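Local coordinates for protein enoyl-CoA hydratase/carnithine racemase (Thermus thermophilus JL-18, PDB 6SL9) that probably acts as a crotonase-family isomerase on coenzyme A thioesters, forming oxepin-CoA in bacterial primary and secondary metabolism, including phenylacetic acid catabolism, at residues L113-G117 / D118-A122; V151-A154 / K155-L159; P164-S167 / A168-L172. All coordinates share one frame; numbering follows the deposited sequence.

Interaction 1 (L113-G117 / D118-A122); sequences LALWG and DLRLA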
ATOM      1  N   LEU A 113      12.485  13.692   5.916  1.00 11.11           N
ATOM      2  CA  LEU A 113      12.342  13.985   7.351  1.00 11.15           C
ATOM      3  C   LEU A 113      10.893  14.356   7.662  1.00 11.11           C
ATOM      4  O   LEU A 113      10.312  13.915   8.634  1.00 12.41           O
ATOM      5  CB  LEU A 113      13.335  15.101   7.753  1.00 13.84           C
ATOM      6  CG  LEU A 113      14.813  14.690   7.837  1.00 20.93           C
ATOM      7  CD1 LEU A 113      15.687  15.865   8.275  1.00 31.00           C
ATOM      8  CD2 LEU A 113      15.069  13.562   8.835  1.00 28.22           C
ATOM      9  N   ALA A 114      10.265  15.188   6.800  1.00 10.21           N
ATOM     10  CA  ALA A 114       8.895  15.657   7.059  1.00 11.43           C
ATOM     11  C   ALA A 114       7.959  14.448   7.117  1.00 10.48           C
ATOM     12  O   ALA A 114       7.006  14.410   7.924  1.00 11.46           O
ATOM     13  CB  ALA A 114       8.468  16.597   5.969  1.00 11.96           C
ATOM     14  N   LEU A 115       8.195  13.451   6.288  1.00  9.99           N
ATOM     15  CA  LEU A 115       7.253  12.326   6.139  1.00 10.80           C
ATOM     16  C   LEU A 115       7.362  11.345   7.290  1.00 10.77           C
ATOM     17  O   LEU A 115       6.491  10.497   7.434  1.00 12.01           O
ATOM     18  CB  LEU A 115       7.428  11.633   4.794  1.00 10.57           C
ATOM     19  CG  LEU A 115       7.071  12.492   3.569  1.00 11.98           C
ATOM     20  CD1 LEU A 115       7.203  11.706   2.310  1.00 13.12           C
ATOM     21  CD2 LEU A 115       5.696  13.157   3.663  1.00 15.01           C
ATOM     22  N   TRP A 116       8.348  11.496   8.167  1.00  9.79           N
ATOM     23  CA  TRP A 116       8.439  10.678   9.392  1.00 10.37           C
ATOM     24  C   TRP A 116       7.484  11.144  10.479  1.00 10.33           C
ATOM     25  O   TRP A 116       7.317  10.420  11.441  1.00 11.93           O
ATOM     26  CB  TRP A 116       9.877  10.605   9.922  1.00 11.71           C
ATOM     27  CG  TRP A 116      10.733   9.655   9.149  1.00 11.82           C
ATOM     28  CD1 TRP A 116      11.687   9.931   8.208  1.00 11.79           C
ATOM     29  CD2 TRP A 116      10.532   8.241   9.134  1.00 11.15           C
ATOM     30  NE1 TRP A 116      12.112   8.761   7.648  1.00 12.27           N
ATOM     31  CE2 TRP A 116      11.422   7.709   8.187  1.00 11.52           C
ATOM     32  CE3 TRP A 116       9.680   7.386   9.840  1.00 11.29           C
ATOM     33  CZ2 TRP A 116      11.454   6.342   7.907  1.00 12.15           C
ATOM     34  CZ3 TRP A 116       9.721   6.030   9.564  1.00 12.41           C
ATOM     35  CH2 TRP A 116      10.595   5.533   8.610  1.00 12.69           C
ATOM     36  N   GLY A 117       6.844  12.316  10.333  1.00 10.23           N
ATOM     37  CA  GLY A 117       5.836  12.663  11.325  1.00 10.78           C
ATOM     38  C   GLY A 117       4.744  11.620  11.375  1.00 10.57           C
ATOM     39  O   GLY A 117       4.358  11.101  10.334  1.00 11.56           O
ATOM     40  N   ASP A 118       4.186  11.332  12.543  1.00 10.95           N
ATOM     41  CA  ASP A 118       2.987  10.479  12.674  1.00 11.51           C
ATOM     42  C   ASP A 118       1.754  11.179  12.161  1.00 11.80           C
ATOM     43  O   ASP A 118       0.906  10.566  11.493  1.00 12.76           O
ATOM     44  CB  ASP A 118       2.779  10.088  14.113  1.00 11.69           C
ATOM     45  CG  ASP A 118       3.909   9.302  14.682  1.00 12.53           C
ATOM     46  OD1 ASP A 118       4.328   8.316  14.050  1.00 12.95           O
ATOM     47  OD2 ASP A 118       4.405   9.700  15.766  1.00 13.01           O
ATOM     48  N   LEU A 119       1.646  12.468  12.478  1.00 11.06           N
ATOM     49  CA  LEU A 119       0.610  13.367  11.966  1.00 10.46           C
ATOM     50  C   LEU A 119       1.309  14.572  11.382  1.00 10.08           C
ATOM     51  O   LEU A 119       2.232  15.121  12.005  1.00 11.84           O
ATOM     52  CB  LEU A 119      -0.394  13.758  13.055  1.00 13.05           C
ATOM     53  CG  LEU A 119      -1.223  12.562  13.552  1.00 19.10           C
ATOM     54  CD1 LEU A 119      -2.037  12.859  14.755  1.00 30.20           C
ATOM     55  CD2 LEU A 119      -2.121  12.030  12.468  1.00 18.73           C
ATOM     56  N   ARG A 120       0.895  14.948  10.175  1.00 10.54           N
ATOM     57  CA  ARG A 120       1.642  15.940   9.384  1.00 10.18           C
ATOM     58  C   ARG A 120       0.691  17.021   8.895  1.00 10.04           C
ATOM     59  O   ARG A 120      -0.359  16.727   8.320  1.00 11.39           O
ATOM     60  CB  ARG A 120       2.285  15.203   8.215  1.00  9.93           C
ATOM     61  CG  ARG A 120       3.266  14.130   8.648  1.00 11.26           C
ATOM     62  CD  ARG A 120       3.879  13.325   7.521  1.00 10.50           C
ATOM     63  NE  ARG A 120       2.875  12.651   6.711  1.00 10.94           N
ATOM     64  CZ  ARG A 120       2.269  11.521   7.061  1.00 11.10           C
ATOM     65  NH1 ARG A 120       2.649  10.861   8.147  1.00 11.95           N
ATOM     66  NH2 ARG A 120       1.338  11.001   6.256  1.00 12.39           N
ATOM     67  N   LEU A 121       1.080  18.272   9.097  1.00 10.62           N
ATOM     68  CA  LEU A 121       0.331  19.450   8.635  1.00 10.79           C
ATOM     69  C   LEU A 121       1.233  20.252   7.724  1.00 11.34           C
ATOM     70  O   LEU A 121       2.462  20.269   7.901  1.00 13.50           O
ATOM     71  CB  LEU A 121      -0.071  20.352   9.813  1.00 12.99           C
ATOM     72  CG  LEU A 121      -1.009  19.792  10.854  1.00 15.78           C
ATOM     73  CD1 LEU A 121      -0.239  18.955  11.844  1.00 21.00           C
ATOM     74  CD2 LEU A 121      -1.700  20.892  11.610  1.00 18.59           C
ATOM     75  N   ALA A 122       0.633  20.924   6.755  1.00 11.86           N
ATOM     76  CA  ALA A 122       1.380  21.828   5.883  1.00 11.85           C
ATOM     77  C   ALA A 122       0.709  23.188   5.858  1.00 11.92           C
ATOM     78  O   ALA A 122      -0.554  23.283   5.871  1.00 13.99           O
ATOM     79  CB  ALA A 122       1.399  21.297   4.475  1.00 14.18           C
TER
HETATM   80  O   HOH W   1       6.740   8.170  12.861  1.00 17.12           O
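R120, in strand 119-123, folds back on the turn before it and gives a hydrogen bond from NH1 to G117 O (2.8 Å). The carbonyl oxygen meets the guanidinium at its edge, only 1° out of plane, whereas NH1 stands 26° off the plane of the carbonyl. The aliphatic part of the arginine uses the same turn: its CD rests 3.3 Å from A114 O, the oxygen that also accepts G117 N. A bend at chi3 (-58°) then swings the head from A114 toward G117. L115 crosses the arginine obliquely, its CD2 4.2 Å from R120 NE. At the same turn, a water donates to W116 O and to D118 OD1, each at 2.7 Å, while D118 OD2 holds K209 in a salt bridge and accepts L98 N.

Farther out, R120 NE and NH2 bond to the carbonyls of L176 and G175, and NH1 also donates to Q157 OE1 of a second subunit. The contact joins the last part of the helix that carries 113-115 to strand 119-123 of the main sheet of this crotonase-family fold, close to a subunit interface. With four neutral oxygens gripping the buried guanidinium, its positive charge is probably stabilised by the carbonyl dipoles turned toward it, and its rotation is fixed from several directions.

Interaction 2 (V151-A154 / K155-L159); sequences VGLA and KAQEL
Q157 lies one turn beyond L153, and the two side chains run obliquely past each other at the start of helix 153-162. L153 CD1 approaches Q157 CG at 4.1 Å, while the glutamine CG also sits over L153 O, 3.3 Å away. The leucine reaches this neighbour with its CG trans to the backbone N (chi1 177°). Beyond its own CG the glutamine is extended, and OE1 comes to 3.6 Å from A154 CA. That oxygen is taken by R120 NH1 of a neighbouring subunit.

V151 and K155 meet differently, at about a right angle. V151 CG2 points at the first turn, touching K155 CB at 3.8 Å and, a little farther off, the methyl of A156. K155 bends at chi2 (-69°) and carries its amine away from the valine to E158 OE1, with which it forms a long, weak salt bridge on the same helix face.

Between these two pairs the backbone begins to wind. G152 ends helix 143-151 with positive phi (84°) and serves as the N-cap of the next helix, its carbonyl accepting A156 N at 3.0 Å; L153 O likewise accepts Q157 N at 2.9 Å. The bond from E158 N to A154 O is weak, and A154 O also accepts H178 NE2 of the neighbouring subunit. A water joins V151 O (2.7 Å) to K155 N (2.9 Å), bridging the junction between the two helices and serving an amide of the first turn. The first turn thus has two kinds of partner: V151 and K155 pack against L174 of helix 168-174 in the same chain, while Q157 OE1 and A154 O are the oxygens that accept from R120 and H178 across the trimer interface.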
ATOM      1  N   VAL A 151       1.636   6.892  -0.252  1.00 13.33           N
ATOM      2  CA  VAL A 151       0.915   7.408  -1.436  1.00 14.65           C
ATOM      3  C   VAL A 151       0.616   6.256  -2.414  1.00 14.64           C
ATOM      4  O   VAL A 151      -0.073   6.528  -3.384  1.00 16.56           O
ATOM      5  CB  VAL A 151       1.637   8.568  -2.159  1.00 16.15           C
ATOM      6  CG1 VAL A 151       1.930   9.729  -1.221  1.00 18.72           C
ATOM      7  CG2 VAL A 151       2.918   8.126  -2.850  1.00 15.21           C
ATOM      8  N   GLY A 152       1.082   5.038  -2.157  1.00 14.13           N
ATOM      9  CA  GLY A 152       0.956   3.895  -3.071  1.00 13.65           C
ATOM     10  C   GLY A 152       2.055   3.890  -4.118  1.00 12.20           C
ATOM     11  O   GLY A 152       2.698   4.915  -4.390  1.00 13.37           O
ATOM     12  N   LEU A 153       2.272   2.746  -4.752  1.00 12.85           N
ATOM     13  CA  LEU A 153       3.395   2.605  -5.696  1.00 12.29           C
ATOM     14  C   LEU A 153       3.200   3.492  -6.934  1.00 11.09           C
ATOM     15  O   LEU A 153       4.187   4.030  -7.460  1.00 11.75           O
ATOM     16  CB  LEU A 153       3.537   1.146  -6.089  1.00 12.52           C
ATOM     17  CG  LEU A 153       4.610   0.864  -7.115  1.00 13.35           C
ATOM     18  CD1 LEU A 153       5.986   1.267  -6.624  1.00 16.44           C
ATOM     19  CD2 LEU A 153       4.588  -0.604  -7.527  1.00 16.13           C
ATOM     20  N   ALA A 154       1.978   3.634  -7.423  1.00 12.37           N
ATOM     21  CA  ALA A 154       1.787   4.373  -8.692  1.00 12.10           C
ATOM     22  C   ALA A 154       2.207   5.827  -8.533  1.00 12.06           C
ATOM     23  O   ALA A 154       2.975   6.363  -9.357  1.00 12.57           O
ATOM     24  CB  ALA A 154       0.338   4.290  -9.123  1.00 14.45           C
ATOM     25  N   LYS A 155       1.781   6.451  -7.458  1.00 12.38           N
ATOM     26  CA  LYS A 155       2.202   7.856  -7.240  1.00 12.32           C
ATOM     27  C   LYS A 155       3.669   7.941  -6.837  1.00 10.95           C
ATOM     28  O   LYS A 155       4.340   8.891  -7.212  1.00 12.88           O
ATOM     29  CB  LYS A 155       1.280   8.533  -6.238  1.00 16.08           C
ATOM     30  CG  LYS A 155      -0.074   8.896  -6.795  1.00 21.34           C
ATOM     31  CD  LYS A 155       0.052  10.026  -7.825  1.00 27.97           C
ATOM     32  CE  LYS A 155      -1.253  10.630  -8.232  1.00 35.12           C
ATOM     33  NZ  LYS A 155      -1.034  11.552  -9.369  1.00 40.12           N
ATOM     34  N   ALA A 156       4.164   6.968  -6.089  1.00 11.03           N
ATOM     35  CA  ALA A 156       5.593   6.988  -5.728  1.00 10.31           C
ATOM     36  C   ALA A 156       6.439   6.947  -7.008  1.00 11.44           C
ATOM     37  O   ALA A 156       7.454   7.673  -7.105  1.00 11.48           O
ATOM     38  CB  ALA A 156       5.923   5.845  -4.780  1.00 12.65           C
ATOM     39  N   GLN A 157       6.072   6.135  -8.003  1.00 12.08           N
ATOM     40  CA  GLN A 157       6.853   6.081  -9.287  1.00 13.29           C
ATOM     41  C   GLN A 157       6.922   7.460  -9.897  1.00 12.69           C
ATOM     42  O   GLN A 157       8.016   7.914 -10.342  1.00 14.14           O
ATOM     43  CB  GLN A 157       6.128   5.137 -10.278  1.00 13.37           C
ATOM     44  CG  GLN A 157       6.351   3.699  -9.900  1.00 14.25           C
ATOM     45  CD  GLN A 157       5.412   2.799 -10.707  1.00 12.82           C
ATOM     46  OE1 GLN A 157       4.223   3.115 -10.962  1.00 13.40           O
ATOM     47  NE2 GLN A 157       5.939   1.637 -10.955  1.00 13.85           N
ATOM     48  N   GLU A 158       5.762   8.105 -10.030  1.00 12.79           N
ATOM     49  CA  GLU A 158       5.753   9.418 -10.724  1.00 15.30           C
ATOM     50  C   GLU A 158       6.570  10.428  -9.906  1.00 13.13           C
ATOM     51  O   GLU A 158       7.348  11.208 -10.450  1.00 13.80           O
ATOM     52  CB  GLU A 158       4.293   9.831 -10.831  1.00 17.41           C
ATOM     53  CG  GLU A 158       4.046  11.121 -11.570  1.00 22.86           C
ATOM     54  CD  GLU A 158       2.583  11.435 -11.771  1.00 32.44           C
ATOM     55  OE1 GLU A 158       1.675  10.657 -11.310  1.00 33.06           O
ATOM     56  OE2 GLU A 158       2.348  12.476 -12.410  1.00 43.32           O
ATOM     57  N   LEU A 159       6.315  10.473  -8.594  1.00 11.84           N
ATOM     58  CA  LEU A 159       6.931  11.504  -7.754  1.00 11.04           C
ATOM     59  C   LEU A 159       8.440  11.327  -7.764  1.00 10.33           C
ATOM     60  O   LEU A 159       9.141  12.330  -7.706  1.00 12.62           O
ATOM     61  CB  LEU A 159       6.382  11.449  -6.335  1.00 12.70           C
ATOM     62  CG  LEU A 159       5.096  12.219  -6.099  1.00 19.46           C
ATOM     63  CD1 LEU A 159       4.059  12.395  -7.179  1.00 28.22           C
ATOM     64  CD2 LEU A 159       4.582  11.891  -4.730  1.00 16.95           C
TER
HETATM   65  O   HOH W   2      -0.310   5.268  -5.810  1.00 19.48           O

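Interaction 3 (P164-S167 / A168-L172); sequences PRLS and AEEAL
A chi1 of 70° puts S167 OG between its own backbone N and carbonyl carbon, and a chi1 of -69° turns the otherwise extended E170 chain back toward that hydroxyl. The two residues thereby form a capping box at the start of helix 168-174, with S167 as the N-cap. In one direction E170 N donates to S167 OG (3.1 Å) along a nearly straight line. In the other, S167 N donates to E170 OE2 (2.9 Å), approaching the carboxylate oxygen on its anti side, 18° out of the carboxylate plane. The hydroxyl adds a weak bond of its own from OG to the same OE2 at 3.3 Å, so that one carboxylate oxygen receives both the amide and the hydroxyl of the serine.

A171 N bonds to S167 O (2.9 Å), the first i to i+4 bond from the N-cap. E170 also lies along the chain before the cap: OE2 comes to 3.4 Å from L166 CA. The negative carboxylate sits near the helix N-terminus, where the helix dipole would tend to favour it. With an alanine in place of S167, E170 N would probably be left without its capping acceptor, and the glutamate, keeping the bond from the backbone amide but losing the hydroxyl, would be freer to turn.

Around the box, L166 pairs its backbone with F128, joining the short strand 166-167 to strand 127-129, and A168 and A171 face V180 and L176 on the inner side. The other side is open to solvent, with E169 and E170 exposed. There a water lies 2.8 Å from R165 O and 2.9 Å from E170 OE1, with more acceptors in reach than it has protons to give.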
ATOM      1  N   PRO A 164       8.161  16.093  -9.709  1.00 12.07           N
ATOM      2  CA  PRO A 164       7.333  17.283  -9.732  1.00 12.56           C
ATOM      3  C   PRO A 164       7.364  17.981  -8.375  1.00 13.68           C
ATOM      4  O   PRO A 164       7.600  17.364  -7.336  1.00 14.84           O
ATOM      5  CB  PRO A 164       5.936  16.724 -10.019  1.00 13.34           C
ATOM      6  CG  PRO A 164       5.970  15.364  -9.396  1.00 14.11           C
ATOM      7  CD  PRO A 164       7.347  14.859  -9.732  1.00 13.31           C
ATOM      8  N   ARG A 165       7.073  19.262  -8.396  1.00 12.96           N
ATOM      9  CA  ARG A 165       6.844  20.038  -7.175  1.00 13.92           C
ATOM     10  C   ARG A 165       5.373  19.914  -6.857  1.00 14.11           C
ATOM     11  O   ARG A 165       4.541  20.267  -7.675  1.00 18.22           O
ATOM     12  CB  ARG A 165       7.156  21.513  -7.418  1.00 16.16           C
ATOM     13  CG  ARG A 165       6.747  22.393  -6.237  1.00 20.44           C
ATOM     14  CD  ARG A 165       6.721  23.823  -6.708  1.00 22.22           C
ATOM     15  NE  ARG A 165       6.411  24.730  -5.620  1.00 21.87           N
ATOM     16  CZ  ARG A 165       5.194  25.058  -5.175  1.00 22.49           C
ATOM     17  NH1 ARG A 165       5.071  25.952  -4.202  1.00 24.18           N
ATOM     18  NH2 ARG A 165       4.109  24.465  -5.649  1.00 23.61           N
ATOM     19  N   LEU A 166       5.064  19.455  -5.673  1.00 13.66           N
ATOM     20  CA  LEU A 166       3.684  19.327  -5.206  1.00 14.30           C
ATOM     21  C   LEU A 166       3.331  20.471  -4.263  1.00 13.49           C
ATOM     22  O   LEU A 166       4.042  20.743  -3.303  1.00 14.75           O
ATOM     23  CB  LEU A 166       3.520  18.021  -4.464  1.00 15.56           C
ATOM     24  CG  LEU A 166       3.978  16.785  -5.193  1.00 22.40           C
ATOM     25  CD1 LEU A 166       3.762  15.577  -4.342  1.00 31.89           C
ATOM     26  CD2 LEU A 166       3.220  16.657  -6.450  1.00 26.52           C
ATOM     27  N   SER A 167       2.180  21.073  -4.490  1.00 13.71           N
ATOM     28  CA  SER A 167       1.576  22.056  -3.569  1.00 14.63           C
ATOM     29  C   SER A 167       1.099  21.349  -2.297  1.00 13.72           C
ATOM     30  O   SER A 167       0.951  20.110  -2.225  1.00 13.68           O
ATOM     31  CB  SER A 167       0.444  22.756  -4.230  1.00 14.80           C
ATOM     32  OG  SER A 167      -0.602  21.847  -4.377  1.00 17.02           O
ATOM     33  N   ALA A 168       0.790  22.148  -1.288  1.00 14.65           N
ATOM     34  CA  ALA A 168       0.235  21.602  -0.030  1.00 14.69           C
ATOM     35  C   ALA A 168      -1.069  20.864  -0.351  1.00 13.00           C
ATOM     36  O   ALA A 168      -1.334  19.812   0.241  1.00 13.64           O
ATOM     37  CB  ALA A 168       0.008  22.733   0.929  1.00 16.79           C
ATOM     38  N   GLU A 169      -1.897  21.460  -1.197  1.00 13.08           N
ATOM     39  CA  GLU A 169      -3.210  20.853  -1.503  1.00 15.24           C
ATOM     40  C   GLU A 169      -3.039  19.521  -2.239  1.00 14.47           C
ATOM     41  O   GLU A 169      -3.769  18.535  -1.970  1.00 16.10           O
ATOM     42  CB  GLU A 169      -4.086  21.849  -2.266  1.00 17.90           C
ATOM     43  CG  GLU A 169      -4.346  23.158  -1.498  1.00 20.60           C
ATOM     44  CD  GLU A 169      -3.299  24.279  -1.559  1.00 19.67           C
ATOM     45  OE1 GLU A 169      -3.599  25.342  -0.979  1.00 33.68           O
ATOM     46  OE2 GLU A 169      -2.216  24.103  -2.161  1.00 20.40           O
ATOM     47  N   GLU A 170      -2.073  19.435  -3.127  1.00 14.54           N
ATOM     48  CA  GLU A 170      -1.760  18.148  -3.785  1.00 15.31           C
ATOM     49  C   GLU A 170      -1.228  17.148  -2.757  1.00 14.51           C
ATOM     50  O   GLU A 170      -1.584  15.988  -2.817  1.00 16.64           O
ATOM     51  CB  GLU A 170      -0.757  18.362  -4.912  1.00 17.14           C
ATOM     52  CG  GLU A 170      -1.261  19.114  -6.114  1.00 20.25           C
ATOM     53  CD  GLU A 170      -0.166  19.393  -7.133  1.00 26.08           C
ATOM     54  OE1 GLU A 170      -0.269  18.810  -8.210  1.00 39.74           O
ATOM     55  OE2 GLU A 170       0.805  20.166  -6.850  1.00 24.53           O
ATOM     56  N   ALA A 171      -0.378  17.587  -1.851  1.00 13.33           N
ATOM     57  CA  ALA A 171       0.180  16.734  -0.796  1.00 13.00           C
ATOM     58  C   ALA A 171      -0.953  16.154   0.041  1.00 14.33           C
ATOM     59  O   ALA A 171      -0.915  14.977   0.437  1.00 15.02           O
ATOM     60  CB  ALA A 171       1.147  17.498   0.042  1.00 14.30           C
ATOM     61  N   LEU A 172      -1.932  16.995   0.357  1.00 13.46           N
ATOM     62  CA  LEU A 172      -3.072  16.535   1.162  1.00 13.81           C
ATOM     63  C   LEU A 172      -3.832  15.445   0.400  1.00 14.24           C
ATOM     64  O   LEU A 172      -4.150  14.415   0.968  1.00 16.36           O
ATOM     65  CB  LEU A 172      -3.973  17.737   1.440  1.00 15.26           C
ATOM     66  CG  LEU A 172      -5.218  17.429   2.242  1.00 16.54           C
ATOM     67  CD1 LEU A 172      -4.918  16.943   3.655  1.00 20.32           C
ATOM     68  CD2 LEU A 172      -6.093  18.647   2.293  1.00 18.92           C
TER
HETATM   69  O   HOH W   3       2.493  19.083  -9.184  1.00 31.07           O

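How the interactions relate
The three contacts follow one another along the chain and move from core to surface. Interaction 1 is wholly buried, its centre about 5 Å from the chain's centre, against 18 to 19 Å for the centres of interactions 2 and 3, which are partly exposed. Interactions 1 and 3 touch through A122 CB and A168 CB, and interactions 2 and 3 through L159 and L166, so 164-172 adjoins both. Interactions 1 and 2 stay about 7 Å apart at their nearest atoms within one chain, yet the R120-Q157 bond joins them between subunits. A buried cation held by neutral oxygens thus contrasts with a helix that starts at a glycine N-cap beside the trimer interface and another closed by a serine-glutamate capping box nearer the surface.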